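PDB 6SER: START domain-containing protein 10, which transfers phosphatidylcholine and phosphatidylethanolamine between membranes, preferring species with a palmitoyl or stearoyl chain at sn-1 and an unsaturated 18-carbon chain at sn-2. Local coordinates for residues S53-A58 with K67-M72; M72-V77 with C181-L186; D142-N147 with G170-S175; D129-R134 with Y148-P153. All coordinates share one frame; numbering follows the deposited sequence.

In the fold
From the N terminus, interaction 1 comes first. It closes the short hairpin between strands 52-57 and 68-74. Interaction 2 starts where it ends, shares Met72, and closes a long loop of about a hundred residues by bringing in strand 181-190. Interactions 3 and 4 both lie within that loop. They cross each other, because residues 129-134 of interaction 4 come before 142-147 of interaction 3, and 148-153 come before 170-175. Both use strand 142-151. Together the four contacts follow one curved sheet through strands 52-57, 68-74, 181-190, 161-175, 142-151 and 127-139. Interactions 2 and 3 adjoin across strands 181-190 and 161-175.

Interaction 1 of 4, residues S53-A58 with K67-M72; sequences SVWVQA and KIKCRM
Val54 and Trp55 pair with Cys70 and Lys69 in an antiparallel beta hairpin, made by strands 52-57 and 68-74 of the curved START-domain sheet. The strand segments run at 160° to each other, with their axes 4.7 Å apart at the closest point. Five backbone hydrogen bonds join them. Trp55 N donates to Lys69 O at 2.8 Å. Lys69 N returns a longer bond of 3.1 Å to Trp55 O. Ser53 and Arg71 exchange another two bonds. At the other end Gln57 N reaches Lys67 O at 3.2 Å.

One face carries the indole. With CG beside its own backbone N (chi1 -67°), Trp55 runs back along the hairpin, and its six-membered ring arrives at Arg71. There CZ3 of Trp55 meets CB of Arg71 at 3.5 Å, at the ring edge. CD of Lys69 comes obliquely to CE3 of Trp55 at 3.8 Å. The Lys69 amino group lies far above the five-membered ring of Trp55, at most a weak attraction. It hydrogen-bonds to Cys37 O and makes a cation-pi contact with Trp43.

The other face is apolar. Val54 CG2 touches Cys70 SG at 3.7 Å. Val56 CG2 touches Ile68 CD1 at 3.9 Å, the side chains running alongside.

At the end of the pairing, Gln57 OE1 lies against CD of Lys67, the two chains side by side. The Lys67 amino group hydrogen-bonds to Gln168 and forms a salt bridge with Glu36.

Helix 197-227 packs on the face of Val56, Ile68 and Cys70. Strand 43-49 continues the sheet beyond strand 52-57, and strand 181-190 beyond strand 68-74.

Interaction 2 of 4, residues M72-V77 with C181-L186; sequences MECCDV and CVITYL
Met72 and Cys74 meet Ile183 and Cys181 where strand 68-74 ends against the start of strand 181-190. The pairing is antiparallel, and four backbone hydrogen bonds hold it. Met72 N gives a bond of 2.9 Å to Ile183 O, and Ile183 N answers to Met72 O. Cys74 N reaches Cys181 O at 2.8 Å. Cys181 N closes that ring with a 3.0 Å bond to Cys74 O.

The face bearing Met72, Cys74, Cys181 and Ile183 is the packed one. Met72 and Ile183 lie side by side and point the same way. The Met72 chain leaves the backbone extended and bends at its last torsion (chi3 71°), which turns the methyl CE onto Ile183 CG2 at 3.8 Å. Cys181 SG sits between its backbone N and carbonyl carbon (chi1 67°) and touches Cys74 CB at 3.9 Å. Past the strand, the chain turns and brings Val77 CG2 to the same sulfur at 4.1 Å. Helix 79-87 covers Cys181 and Ile183, while helix 197-227 covers Met72 and Val77.

The opposite face is looser and opens to solvent at Glu73. The side-chain contact here is Glu73 CG with Val182 CG2 at 3.6 Å. The Glu73 carboxylate makes a long, weak ion pair with Arg71.

The two strands are far apart in sequence. Their pairing joins the N-terminal hairpin strands to the rest of the sheet, as expected for the helix-grip fold of START domains, in which a curved antiparallel sheet wraps against a long C-terminal helix.

Interaction 3 of 4, residues D142-N147 with G170-S175; sequences DYIIMN and GYLIQS
Tyr143 and Ile145 pair with Ile173 and Tyr171 in the beta hairpin of strands 142-151 and 161-175, in the middle of the START-domain sheet. The segments are almost exactly antiparallel, at 177°. Tyr143 and Ile173 exchange two backbone hydrogen bonds. Ile173 N to Tyr143 O is the shorter, at 2.8 Å, and is nearly straight. Ile145 and Tyr171 exchange two more. Gly170, with no side chain, lets the backbones come close: its CA is 4.0 Å from Met146 CA and 3.0 Å from Ile145 O.

The side chains divide between two faces. On one, Ile144 CG1 presses on Leu172 CD1 at 3.6 Å. Helix 27-38 lies over this side, touching Ile144 and Met146. On the other, Tyr143 CB meets Ile173 CB at 4.2 Å, and helix 79-87 packs against this side. The Tyr143 ring stacks on Tyr83.

Asp142 sits at the end of the pairing. It turns CG away from its carbonyl carbon (chi1 -53°), and its carboxylate reaches across to the other strand. OD2 accepts a weak bond of 3.3 Å from Ser175 N. OD1 lies 3.9 Å from Gln174 CG, with the carboxylate and amide planes steeply inclined at 79°.

Backbone hydrogen bonds carry the pairing, apolar contacts pack both faces, and one weak carboxylate bond closes the end. A triethylene glycol, probably from the crystallisation liquor, lies beside Ile145, and this face may line the lipid cavity.

Interaction 4 of 4, residues D129-R134 with Y148-P153; sequences DVITLR and YSVKHP
Thr132 and Ser149 mark a steep crossing of two strands, whose segments run at 108° to each other. The CA atoms of Thr132 and Ser149 are 4.0 Å apart. The pairing is short and antiparallel. Leu133 N bonds to Tyr148 O at 2.8 Å, and Tyr148 N returns a bond of 3.1 Å to Leu133 O. Val150 N reaches Ile131 O at 2.8 Å.

Beyond this the strands diverge, and a water bridges them. It accepts from Ile131 N at 3.1 Å and hydrogen-bonds to Ser149 OG at 2.7 Å. Ser149 OG is also hydrogen-bonded to Ser166 N.

Tyr148 and Leu133 lie side by side. A chi1 of 66° holds the Tyr148 ring over its own backbone, alongside Leu133. Leu133 CB lies over one ring face, toward the rim, and CD1 is 3.7 Å from Tyr148 OH. That hydroxyl hydrogen-bonds to Gln23 O. Ile131 CG2 meets Val150 CG1 at 3.9 Å.

The contact belongs to the hairpin of strands 127-139 and 142-151. Strand 112-119 flanks strand 127-139, strand 161-175 runs parallel to strand 127-139 and touches Ile131 and Thr132, and the N-terminal loop residues Val16 and Val22 cover Tyr148.

Interaction 1 of 4, residues S53-A58 with K67-M72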
loop_
_atom_site.group_PDB
_atom_site.type_symbol
_atom_site.label_atom_id
_atom_site.label_comp_id
_atom_site.label_asym_id
_atom_site.label_seq_id
_atom_site.Cartn_x
_atom_site.Cartn_y
_atom_site.Cartn_z
ATOM N N SER A 53 -11.081 -12.696 2.981
ATOM C CA SER A 53 -11.610 -12.337 4.293
ATOM C C SER A 53 -11.143 -10.942 4.690
ATOM O O SER A 53 -10.054 -10.496 4.314
ATOM C CB SER A 53 -11.200 -13.347 5.369
ATOM O OG SER A 53 -9.948 -13.925 5.066
ATOM N N VAL A 54 -11.986 -10.263 5.467
ATOM C CA VAL A 54 -11.734 -8.911 5.956
ATOM C C VAL A 54 -11.843 -8.916 7.478
ATOM O O VAL A 54 -12.822 -9.428 8.034
ATOM C CB VAL A 54 -12.716 -7.894 5.339
ATOM C CG1 VAL A 54 -12.434 -6.474 5.845
ATOM C CG2 VAL A 54 -12.649 -7.944 3.826
ATOM N N TRP A 55 -10.832 -8.361 8.148
ATOM C CA TRP A 55 -10.838 -8.159 9.588
ATOM C C TRP A 55 -10.766 -6.670 9.912
ATOM O O TRP A 55 -10.350 -5.849 9.088
ATOM C CB TRP A 55 -9.662 -8.859 10.280
ATOM C CG TRP A 55 -9.671 -10.353 10.256
ATOM C CD1 TRP A 55 -10.086 -11.192 11.256
ATOM C CD2 TRP A 55 -9.208 -11.194 9.194
ATOM N NE1 TRP A 55 -9.919 -12.501 10.873
ATOM C CE2 TRP A 55 -9.381 -12.531 9.612
ATOM C CE3 TRP A 55 -8.670 -10.947 7.933
ATOM C CZ2 TRP A 55 -9.037 -13.612 8.813
ATOM C CZ3 TRP A 55 -8.331 -12.023 7.138
ATOM C CH2 TRP A 55 -8.509 -13.338 7.582
ATOM N N VAL A 56 -11.231 -6.324 11.081
ATOM C CA VAL A 56 -11.206 -4.971 11.535
ATOM C C VAL A 56 -10.625 -5.002 12.928
ATOM O O VAL A 56 -10.872 -5.912 13.644
ATOM C CB VAL A 56 -12.605 -4.381 11.496
ATOM C CG1 VAL A 56 -12.615 -2.996 12.049
ATOM C CG2 VAL A 56 -13.102 -4.323 10.082
ATOM N N GLN A 57 -9.827 -4.028 13.302
ATOM C CA GLN A 57 -9.213 -4.042 14.641
ATOM C C GLN A 57 -10.272 -3.950 15.729
ATOM O O GLN A 57 -11.067 -3.045 15.723
ATOM C CB GLN A 57 -8.062 -3.071 14.736
ATOM C CG GLN A 57 -6.758 -3.835 14.727
ATOM C CD GLN A 57 -5.696 -3.221 15.588
ATOM O OE1 GLN A 57 -5.697 -2.026 15.798
ATOM N NE2 GLN A 57 -4.766 -4.036 16.041
ATOM N N ALA A 58 -10.251 -4.999 16.531
ATOM C CA ALA A 58 -11.217 -5.296 17.588
ATOM C C ALA A 58 -11.034 -4.266 18.654
ATOM O O ALA A 58 -10.234 -4.479 19.538
ATOM C CB ALA A 58 -10.980 -6.674 18.127
ATOM N N LYS A 67 -7.929 0.312 11.801
ATOM C CA LYS A 67 -7.072 -0.460 10.918
ATOM C C LYS A 67 -7.873 -1.590 10.283
ATOM O O LYS A 67 -8.696 -2.232 10.937
ATOM C CB LYS A 67 -5.882 -1.021 11.690
ATOM C CG LYS A 67 -5.149 0.024 12.519
ATOM C CD LYS A 67 -3.914 -0.559 13.212
ATOM C CE LYS A 67 -2.776 -0.764 12.219
ATOM N NZ LYS A 67 -1.589 0.092 12.522
ATOM N N ILE A 68 -7.633 -1.818 8.993
ATOM C CA ILE A 68 -8.340 -2.814 8.195
ATOM C C ILE A 68 -7.323 -3.841 7.719
ATOM O O ILE A 68 -6.181 -3.493 7.405
ATOM C CB ILE A 68 -9.065 -2.162 6.996
ATOM C CG1 ILE A 68 -9.973 -1.026 7.471
ATOM C CG2 ILE A 68 -9.860 -3.186 6.192
ATOM C CD1 ILE A 68 -10.942 -1.416 8.584
ATOM N N LYS A 69 -7.736 -5.103 7.670
ATOM C CA LYS A 69 -6.889 -6.194 7.207
ATOM C C LYS A 69 -7.682 -7.033 6.220
ATOM O O LYS A 69 -8.832 -7.391 6.490
ATOM C CB LYS A 69 -6.404 -7.061 8.372
ATOM C CG LYS A 69 -5.539 -8.227 7.931
ATOM C CD LYS A 69 -5.403 -9.293 9.008
ATOM C CE LYS A 69 -4.731 -8.755 10.250
ATOM N NZ LYS A 69 -4.441 -9.871 11.184
ATOM N N CYS A 70 -7.090 -7.336 5.071
ATOM C CA CYS A 70 -7.774 -8.141 4.064
ATOM C C CYS A 70 -6.817 -9.192 3.517
ATOM O O CYS A 70 -5.732 -8.859 3.032
ATOM C CB CYS A 70 -8.338 -7.267 2.938
ATOM S SG CYS A 70 -9.500 -8.160 1.853
ATOM N N ARG A 71 -7.232 -10.452 3.592
ATOM C CA ARG A 71 -6.421 -11.599 3.218
ATOM C C ARG A 71 -7.062 -12.294 2.024
ATOM O O ARG A 71 -8.284 -12.469 1.978
ATOM C CB ARG A 71 -6.292 -12.561 4.404
ATOM C CG ARG A 71 -5.346 -13.722 4.227
ATOM C CD ARG A 71 -5.172 -14.455 5.552
ATOM N NE ARG A 71 -4.366 -15.670 5.446
ATOM C CZ ARG A 71 -4.819 -16.833 4.983
ATOM N NH1 ARG A 71 -6.073 -16.939 4.559
ATOM N NH2 ARG A 71 -4.016 -17.892 4.934
ATOM N N MET A 72 -6.243 -12.676 1.046
ATOM C CA MET A 72 -6.768 -13.299 -0.162
ATOM C C MET A 72 -5.865 -14.432 -0.622
ATOM O O MET A 72 -4.665 -14.236 -0.836
ATOM C CB MET A 72 -6.931 -12.281 -1.288
ATOM C CG MET A 72 -7.167 -12.934 -2.632
ATOM S SD MET A 72 -7.481 -11.707 -3.896
ATOM C CE MET A 72 -5.849 -10.981 -4.066
#

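Interaction 2 of 4, residues M72-V77 with C181-L186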
loop_
_atom_site.group_PDB
_atom_site.type_symbol
_atom_site.label_atom_id
_atom_site.label_comp_id
_atom_site.label_asym_id
_atom_site.label_seq_id
_atom_site.Cartn_x
_atom_site.Cartn_y
_atom_site.Cartn_z
ATOM N N MET A 72 -6.243 -12.676 1.046
ATOM C CA MET A 72 -6.768 -13.299 -0.162
ATOM C C MET A 72 -5.865 -14.432 -0.622
ATOM O O MET A 72 -4.665 -14.236 -0.836
ATOM C CB MET A 72 -6.931 -12.281 -1.288
ATOM C CG MET A 72 -7.167 -12.934 -2.632
ATOM S SD MET A 72 -7.481 -11.707 -3.896
ATOM C CE MET A 72 -5.849 -10.981 -4.066
ATOM N N GLU A 73 -6.454 -15.610 -0.787
ATOM C CA GLU A 73 -5.740 -16.790 -1.243
ATOM C C GLU A 73 -5.702 -16.784 -2.765
ATOM O O GLU A 73 -6.748 -16.690 -3.417
ATOM C CB GLU A 73 -6.421 -18.051 -0.720
ATOM C CG GLU A 73 -5.528 -18.920 0.141
ATOM C CD GLU A 73 -6.299 -20.005 0.879
ATOM O OE1 GLU A 73 -6.868 -20.895 0.205
ATOM O OE2 GLU A 73 -6.338 -19.957 2.131
ATOM N N CYS A 74 -4.502 -16.865 -3.329
ATOM C CA CYS A 74 -4.306 -16.865 -4.776
ATOM C C CYS A 74 -3.808 -18.252 -5.166
ATOM O O CYS A 74 -2.628 -18.573 -4.987
ATOM C CB CYS A 74 -3.330 -15.774 -5.198
ATOM S SG CYS A 74 -3.927 -14.106 -4.905
ATOM N N CYS A 75 -4.710 -19.078 -5.691
ATOM C CA CYS A 75 -4.353 -20.470 -5.930
ATOM C C CYS A 75 -3.482 -20.645 -7.165
ATOM O O CYS A 75 -2.724 -21.618 -7.230
ATOM C CB CYS A 75 -5.614 -21.330 -6.050
ATOM S SG CYS A 75 -6.516 -21.110 -7.593
ATOM N N ASP A 76 -3.544 -19.714 -8.128
ATOM C CA ASP A 76 -2.898 -19.908 -9.422
ATOM C C ASP A 76 -2.031 -18.725 -9.843
ATOM O O ASP A 76 -1.756 -18.571 -11.038
ATOM C CB ASP A 76 -3.946 -20.202 -10.500
ATOM C CG ASP A 76 -5.013 -19.134 -10.581
ATOM O OD1 ASP A 76 -5.717 -19.078 -11.608
ATOM O OD2 ASP A 76 -5.141 -18.340 -9.621
ATOM N N VAL A 77 -1.599 -17.878 -8.909
ATOM C CA VAL A 77 -0.580 -16.882 -9.245
ATOM C C VAL A 77 0.564 -17.002 -8.242
ATOM O O VAL A 77 0.327 -17.106 -7.030
ATOM C CB VAL A 77 -1.152 -15.452 -9.307
ATOM C CG1 VAL A 77 -2.494 -15.432 -10.031
ATOM C CG2 VAL A 77 -1.264 -14.816 -7.936
ATOM N N CYS A 181 0.093 -18.329 -3.829
ATOM C CA CYS A 181 0.518 -17.497 -2.709
ATOM C C CYS A 181 -0.709 -17.037 -1.930
ATOM O O CYS A 181 -1.853 -17.220 -2.358
ATOM C CB CYS A 181 1.332 -16.290 -3.188
ATOM S SG CYS A 181 0.336 -15.123 -4.143
ATOM N N VAL A 182 -0.448 -16.438 -0.768
ATOM C CA VAL A 182 -1.455 -15.739 0.024
ATOM C C VAL A 182 -0.952 -14.323 0.268
ATOM O O VAL A 182 0.208 -14.132 0.649
ATOM C CB VAL A 182 -1.735 -16.452 1.362
ATOM C CG1 VAL A 182 -2.716 -15.653 2.211
ATOM C CG2 VAL A 182 -2.257 -17.866 1.122
ATOM N N ILE A 183 -1.810 -13.332 0.048
ATOM C CA ILE A 183 -1.448 -11.937 0.264
ATOM C C ILE A 183 -2.369 -11.346 1.322
ATOM O O ILE A 183 -3.593 -11.511 1.253
ATOM C CB ILE A 183 -1.512 -11.115 -1.035
ATOM C CG1 ILE A 183 -1.120 -9.657 -0.762
ATOM C CG2 ILE A 183 -2.887 -11.216 -1.682
ATOM C CD1 ILE A 183 -0.981 -8.808 -1.989
ATOM N N THR A 184 -1.774 -10.669 2.301
ATOM C CA THR A 184 -2.511 -9.952 3.331
ATOM C C THR A 184 -2.240 -8.463 3.167
ATOM O O THR A 184 -1.082 -8.032 3.182
ATOM C CB THR A 184 -2.106 -10.424 4.727
ATOM O OG1 THR A 184 -2.343 -11.837 4.839
ATOM C CG2 THR A 184 -2.903 -9.670 5.795
ATOM N N TYR A 185 -3.306 -7.692 2.992
ATOM C CA TYR A 185 -3.242 -6.238 2.907
ATOM C C TYR A 185 -3.662 -5.665 4.254
ATOM O O TYR A 185 -4.697 -6.055 4.806
ATOM C CB TYR A 185 -4.150 -5.741 1.786
ATOM C CG TYR A 185 -4.545 -4.282 1.841
ATOM C CD1 TYR A 185 -3.794 -3.317 1.173
ATOM C CD2 TYR A 185 -5.695 -3.868 2.518
ATOM C CE1 TYR A 185 -4.160 -1.975 1.193
ATOM C CE2 TYR A 185 -6.071 -2.524 2.549
ATOM C CZ TYR A 185 -5.298 -1.585 1.874
ATOM O OH TYR A 185 -5.647 -0.254 1.883
ATOM N N LEU A 186 -2.846 -4.767 4.793
ATOM C CA LEU A 186 -3.123 -4.114 6.067
ATOM C C LEU A 186 -2.973 -2.613 5.871
ATOM O O LEU A 186 -1.921 -2.153 5.413
ATOM C CB LEU A 186 -2.180 -4.630 7.159
ATOM C CG LEU A 186 -2.096 -3.897 8.501
ATOM C CD1 LEU A 186 -3.454 -3.774 9.146
ATOM C CD2 LEU A 186 -1.138 -4.629 9.420
#

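Interaction 3 of 4, residues D142-N147 with G170-S175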
loop_
_atom_site.group_PDB
_atom_site.type_symbol
_atom_site.label_atom_id
_atom_site.label_comp_id
_atom_site.label_asym_id
_atom_site.label_seq_id
_atom_site.Cartn_x
_atom_site.Cartn_y
_atom_site.Cartn_z
ATOM N N ASP A 142 8.891 -15.145 1.150
ATOM C CA ASP A 142 7.847 -14.147 1.300
ATOM C C ASP A 142 8.356 -12.757 0.943
ATOM O O ASP A 142 9.558 -12.520 0.816
ATOM C CB ASP A 142 7.306 -14.146 2.728
ATOM C CG ASP A 142 6.875 -15.520 3.175
ATOM O OD1 ASP A 142 6.786 -15.751 4.399
ATOM O OD2 ASP A 142 6.647 -16.375 2.289
ATOM N N TYR A 143 7.411 -11.833 0.789
ATOM C CA TYR A 143 7.711 -10.444 0.495
ATOM C C TYR A 143 6.891 -9.531 1.398
ATOM O O TYR A 143 5.729 -9.813 1.713
ATOM C CB TYR A 143 7.406 -10.085 -0.963
ATOM C CG TYR A 143 8.053 -10.936 -2.039
ATOM C CD1 TYR A 143 7.396 -12.043 -2.568
ATOM C CD2 TYR A 143 9.294 -10.596 -2.568
ATOM C CE1 TYR A 143 7.975 -12.813 -3.583
ATOM C CE2 TYR A 143 9.878 -11.345 -3.584
ATOM C CZ TYR A 143 9.216 -12.455 -4.085
ATOM O OH TYR A 143 9.808 -13.192 -5.083
ATOM N N ILE A 144 7.499 -8.418 1.794
ATOM C CA ILE A 144 6.791 -7.345 2.478
ATOM C C ILE A 144 7.064 -6.038 1.751
ATOM O O ILE A 144 8.215 -5.734 1.424
ATOM C CB ILE A 144 7.207 -7.220 3.951
ATOM C CG1 ILE A 144 6.811 -8.471 4.728
ATOM C CG2 ILE A 144 6.573 -5.988 4.573
ATOM C CD1 ILE A 144 7.175 -8.400 6.196
ATOM N N ILE A 145 6.009 -5.270 1.504
ATOM C CA ILE A 145 6.107 -3.888 1.057
ATOM C C ILE A 145 5.258 -3.059 2.001
ATOM O O ILE A 145 4.057 -3.321 2.128
ATOM C CB ILE A 145 5.613 -3.702 -0.384
ATOM C CG1 ILE A 145 6.107 -4.826 -1.282
ATOM C CG2 ILE A 145 6.097 -2.379 -0.930
ATOM C CD1 ILE A 145 5.634 -4.686 -2.701
ATOM N N MET A 146 5.867 -2.063 2.653
ATOM C CA MET A 146 5.168 -1.143 3.545
ATOM C C MET A 146 5.344 0.297 3.084
ATOM O O MET A 146 6.292 0.634 2.368
ATOM C CB MET A 146 5.682 -1.218 4.982
ATOM C CG MET A 146 6.236 -2.534 5.363
ATOM S SD MET A 146 6.750 -2.508 7.067
ATOM C CE MET A 146 8.280 -1.624 6.941
ATOM N N ASN A 147 4.432 1.154 3.543
ATOM C CA ASN A 147 4.554 2.585 3.305
ATOM C C ASN A 147 3.821 3.335 4.409
ATOM O O ASN A 147 2.995 2.765 5.122
ATOM C CB ASN A 147 4.050 2.966 1.904
ATOM C CG ASN A 147 2.540 3.102 1.820
ATOM O OD1 ASN A 147 1.938 3.893 2.545
ATOM N ND2 ASN A 147 1.927 2.384 0.884
ATOM N N GLY A 170 0.444 -1.611 3.794
ATOM C CA GLY A 170 1.450 -2.570 3.356
ATOM C C GLY A 170 0.870 -3.896 2.966
ATOM O O GLY A 170 -0.258 -4.092 3.165
ATOM N N TYR A 171 1.732 -4.770 2.492
ATOM C CA TYR A 171 1.335 -6.056 1.961
ATOM C C TYR A 171 2.316 -7.104 2.441
ATOM O O TYR A 171 3.526 -6.861 2.480
ATOM C CB TYR A 171 1.311 -6.049 0.425
ATOM C CG TYR A 171 0.360 -5.057 -0.185
ATOM C CD1 TYR A 171 -0.894 -5.469 -0.625
ATOM C CD2 TYR A 171 0.713 -3.700 -0.313
ATOM C CE1 TYR A 171 -1.778 -4.567 -1.185
ATOM C CE2 TYR A 171 -0.159 -2.789 -0.869
ATOM C CZ TYR A 171 -1.404 -3.228 -1.304
ATOM O OH TYR A 171 -2.276 -2.324 -1.862
ATOM N N LEU A 172 1.779 -8.243 2.866
ATOM C CA LEU A 172 2.559 -9.437 3.153
ATOM C C LEU A 172 2.177 -10.470 2.106
ATOM O O LEU A 172 0.999 -10.826 1.983
ATOM C CB LEU A 172 2.294 -9.965 4.569
ATOM C CG LEU A 172 2.907 -11.335 4.841
ATOM C CD1 LEU A 172 4.407 -11.187 4.938
ATOM C CD2 LEU A 172 2.328 -11.928 6.123
ATOM N N ILE A 173 3.151 -10.905 1.318
ATOM C CA ILE A 173 2.940 -11.963 0.343
ATOM C C ILE A 173 3.615 -13.212 0.889
ATOM O O ILE A 173 4.816 -13.205 1.182
ATOM C CB ILE A 173 3.483 -11.580 -1.045
ATOM C CG1 ILE A 173 2.885 -10.246 -1.517
ATOM C CG2 ILE A 173 3.181 -12.681 -2.072
ATOM C CD1 ILE A 173 3.409 -9.783 -2.859
ATOM N N GLN A 174 2.842 -14.269 1.082
ATOM C CA GLN A 174 3.373 -15.536 1.562
ATOM C C GLN A 174 3.240 -16.545 0.436
ATOM O O GLN A 174 2.126 -16.798 -0.045
ATOM C CB GLN A 174 2.638 -15.999 2.820
ATOM C CG GLN A 174 2.968 -15.150 4.049
ATOM C CD GLN A 174 1.980 -15.330 5.187
ATOM O OE1 GLN A 174 0.770 -15.175 5.003
ATOM N NE2 GLN A 174 2.492 -15.647 6.374
ATOM N N SER A 175 4.371 -17.082 -0.013
ATOM C CA SER A 175 4.334 -18.130 -1.023
ATOM C C SER A 175 3.809 -19.422 -0.414
ATOM O O SER A 175 4.233 -19.826 0.673
ATOM C CB SER A 175 5.716 -18.369 -1.611
ATOM O OG SER A 175 5.641 -19.410 -2.568
#

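Interaction 4 of 4, residues D129-R134 with Y148-P153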
loop_
_atom_site.group_PDB
_atom_site.type_symbol
_atom_site.label_atom_id
_atom_site.label_comp_id
_atom_site.label_asym_id
_atom_site.label_seq_id
_atom_site.Cartn_x
_atom_site.Cartn_y
_atom_site.Cartn_z
ATOM N N ASP A 129 -4.806 12.682 -2.690
ATOM C CA ASP A 129 -3.405 12.376 -3.005
ATOM C C ASP A 129 -2.635 12.067 -1.734
ATOM O O ASP A 129 -2.988 12.521 -0.736
ATOM C CB ASP A 129 -2.760 13.420 -3.912
ATOM C CG ASP A 129 -2.521 14.795 -3.353
ATOM O OD1 ASP A 129 -2.995 15.098 -2.307
ATOM O OD2 ASP A 129 -1.900 15.510 -4.001
ATOM N N VAL A 130 -1.588 11.313 -1.884
ATOM C CA VAL A 130 -0.679 10.918 -0.801
ATOM C C VAL A 130 0.758 10.983 -1.263
ATOM O O VAL A 130 1.032 10.755 -2.376
ATOM C CB VAL A 130 -0.974 9.511 -0.274
ATOM C CG1 VAL A 130 -2.196 9.479 0.576
ATOM C CG2 VAL A 130 -1.055 8.474 -1.350
ATOM N N ILE A 131 1.606 11.355 -0.338
ATOM C CA ILE A 131 3.049 11.247 -0.489
ATOM C C ILE A 131 3.496 10.249 0.562
ATOM O O ILE A 131 3.250 10.464 1.754
ATOM C CB ILE A 131 3.744 12.601 -0.265
ATOM C CG1 ILE A 131 3.154 13.690 -1.166
ATOM C CG2 ILE A 131 5.243 12.480 -0.441
ATOM C CD1 ILE A 131 3.651 13.628 -2.547
ATOM N N THR A 132 4.148 9.163 0.143
ATOM C CA THR A 132 4.487 8.084 1.063
ATOM C C THR A 132 5.950 7.682 0.933
ATOM O O THR A 132 6.538 7.758 -0.149
ATOM C CB THR A 132 3.607 6.841 0.830
ATOM O OG1 THR A 132 3.697 6.449 -0.543
ATOM C CG2 THR A 132 2.150 7.128 1.171
ATOM N N LEU A 133 6.531 7.256 2.050
ATOM C CA LEU A 133 7.801 6.550 2.042
ATOM C C LEU A 133 7.497 5.058 1.984
ATOM O O LEU A 133 6.800 4.529 2.852
ATOM C CB LEU A 133 8.635 6.901 3.272
ATOM C CG LEU A 133 10.082 6.395 3.362
ATOM C CD1 LEU A 133 10.804 7.170 4.436
ATOM C CD2 LEU A 133 10.171 4.905 3.686
ATOM N N ARG A 134 8.001 4.393 0.957
ATOM C CA ARG A 134 7.740 2.984 0.709
ATOM C C ARG A 134 9.036 2.211 0.892
ATOM O O ARG A 134 10.103 2.682 0.482
ATOM C CB ARG A 134 7.193 2.778 -0.722
ATOM C CG ARG A 134 6.720 1.370 -1.041
ATOM C CD ARG A 134 5.971 1.317 -2.374
ATOM N NE ARG A 134 6.860 1.336 -3.542
ATOM C CZ ARG A 134 7.181 2.429 -4.240
ATOM N NH1 ARG A 134 7.991 2.335 -5.296
ATOM N NH2 ARG A 134 6.699 3.616 -3.891
ATOM N N TYR A 148 4.151 4.620 4.545
ATOM C CA TYR A 148 3.441 5.552 5.415
ATOM C C TYR A 148 3.694 6.957 4.879
ATOM O O TYR A 148 4.687 7.192 4.184
ATOM C CB TYR A 148 3.889 5.428 6.879
ATOM C CG TYR A 148 5.327 5.833 7.128
ATOM C CD1 TYR A 148 5.640 7.132 7.506
ATOM C CD2 TYR A 148 6.372 4.925 6.966
ATOM C CE1 TYR A 148 6.942 7.521 7.731
ATOM C CE2 TYR A 148 7.686 5.306 7.189
ATOM C CZ TYR A 148 7.963 6.612 7.570
ATOM O OH TYR A 148 9.257 7.034 7.797
ATOM N N SER A 149 2.787 7.882 5.192
ATOM C CA SER A 149 2.831 9.196 4.567
ATOM C C SER A 149 3.999 10.014 5.096
ATOM O O SER A 149 4.473 9.826 6.221
ATOM C CB SER A 149 1.528 9.967 4.792
ATOM O OG SER A 149 0.544 9.598 3.848
ATOM N N VAL A 150 4.457 10.944 4.269
ATOM C CA VAL A 150 5.609 11.770 4.588
ATOM C C VAL A 150 5.419 13.103 3.873
ATOM O O VAL A 150 4.559 13.243 3.001
ATOM C CB VAL A 150 6.921 11.062 4.172
ATOM C CG1 VAL A 150 7.224 11.302 2.694
ATOM C CG2 VAL A 150 8.057 11.493 5.043
ATOM N N LYS A 151 6.213 14.101 4.245
ATOM C CA LYS A 151 6.146 15.405 3.600
ATOM C C LYS A 151 7.406 15.639 2.786
ATOM O O LYS A 151 8.520 15.451 3.286
ATOM C CB LYS A 151 5.954 16.523 4.629
ATOM C CG LYS A 151 4.632 16.431 5.372
ATOM C CD LYS A 151 4.529 17.489 6.466
ATOM C CE LYS A 151 3.505 18.546 6.144
ATOM N NZ LYS A 151 3.047 19.230 7.391
ATOM N N HIS A 152 7.219 16.024 1.528
ATOM C CA HIS A 152 8.317 16.347 0.635
ATOM C C HIS A 152 8.192 17.809 0.231
ATOM O O HIS A 152 7.155 18.196 -0.333
ATOM C CB HIS A 152 8.293 15.436 -0.594
ATOM C CG HIS A 152 9.469 15.609 -1.499
ATOM N ND1 HIS A 152 9.757 16.802 -2.126
ATOM C CD2 HIS A 152 10.426 14.733 -1.892
ATOM C CE1 HIS A 152 10.843 16.656 -2.864
ATOM N NE2 HIS A 152 11.270 15.410 -2.738
ATOM N N PRO A 153 9.217 18.639 0.468
ATOM C CA PRO A 153 9.041 20.096 0.323
ATOM C C PRO A 153 8.560 20.527 -1.050
ATOM O O PRO A 153 7.921 21.574 -1.167
ATOM C CB PRO A 153 10.443 20.650 0.622
ATOM C CG PRO A 153 11.164 19.555 1.321
ATOM C CD PRO A 153 10.607 18.278 0.786
HETATM O O HOH W 1 0.228 11.820 2.377
#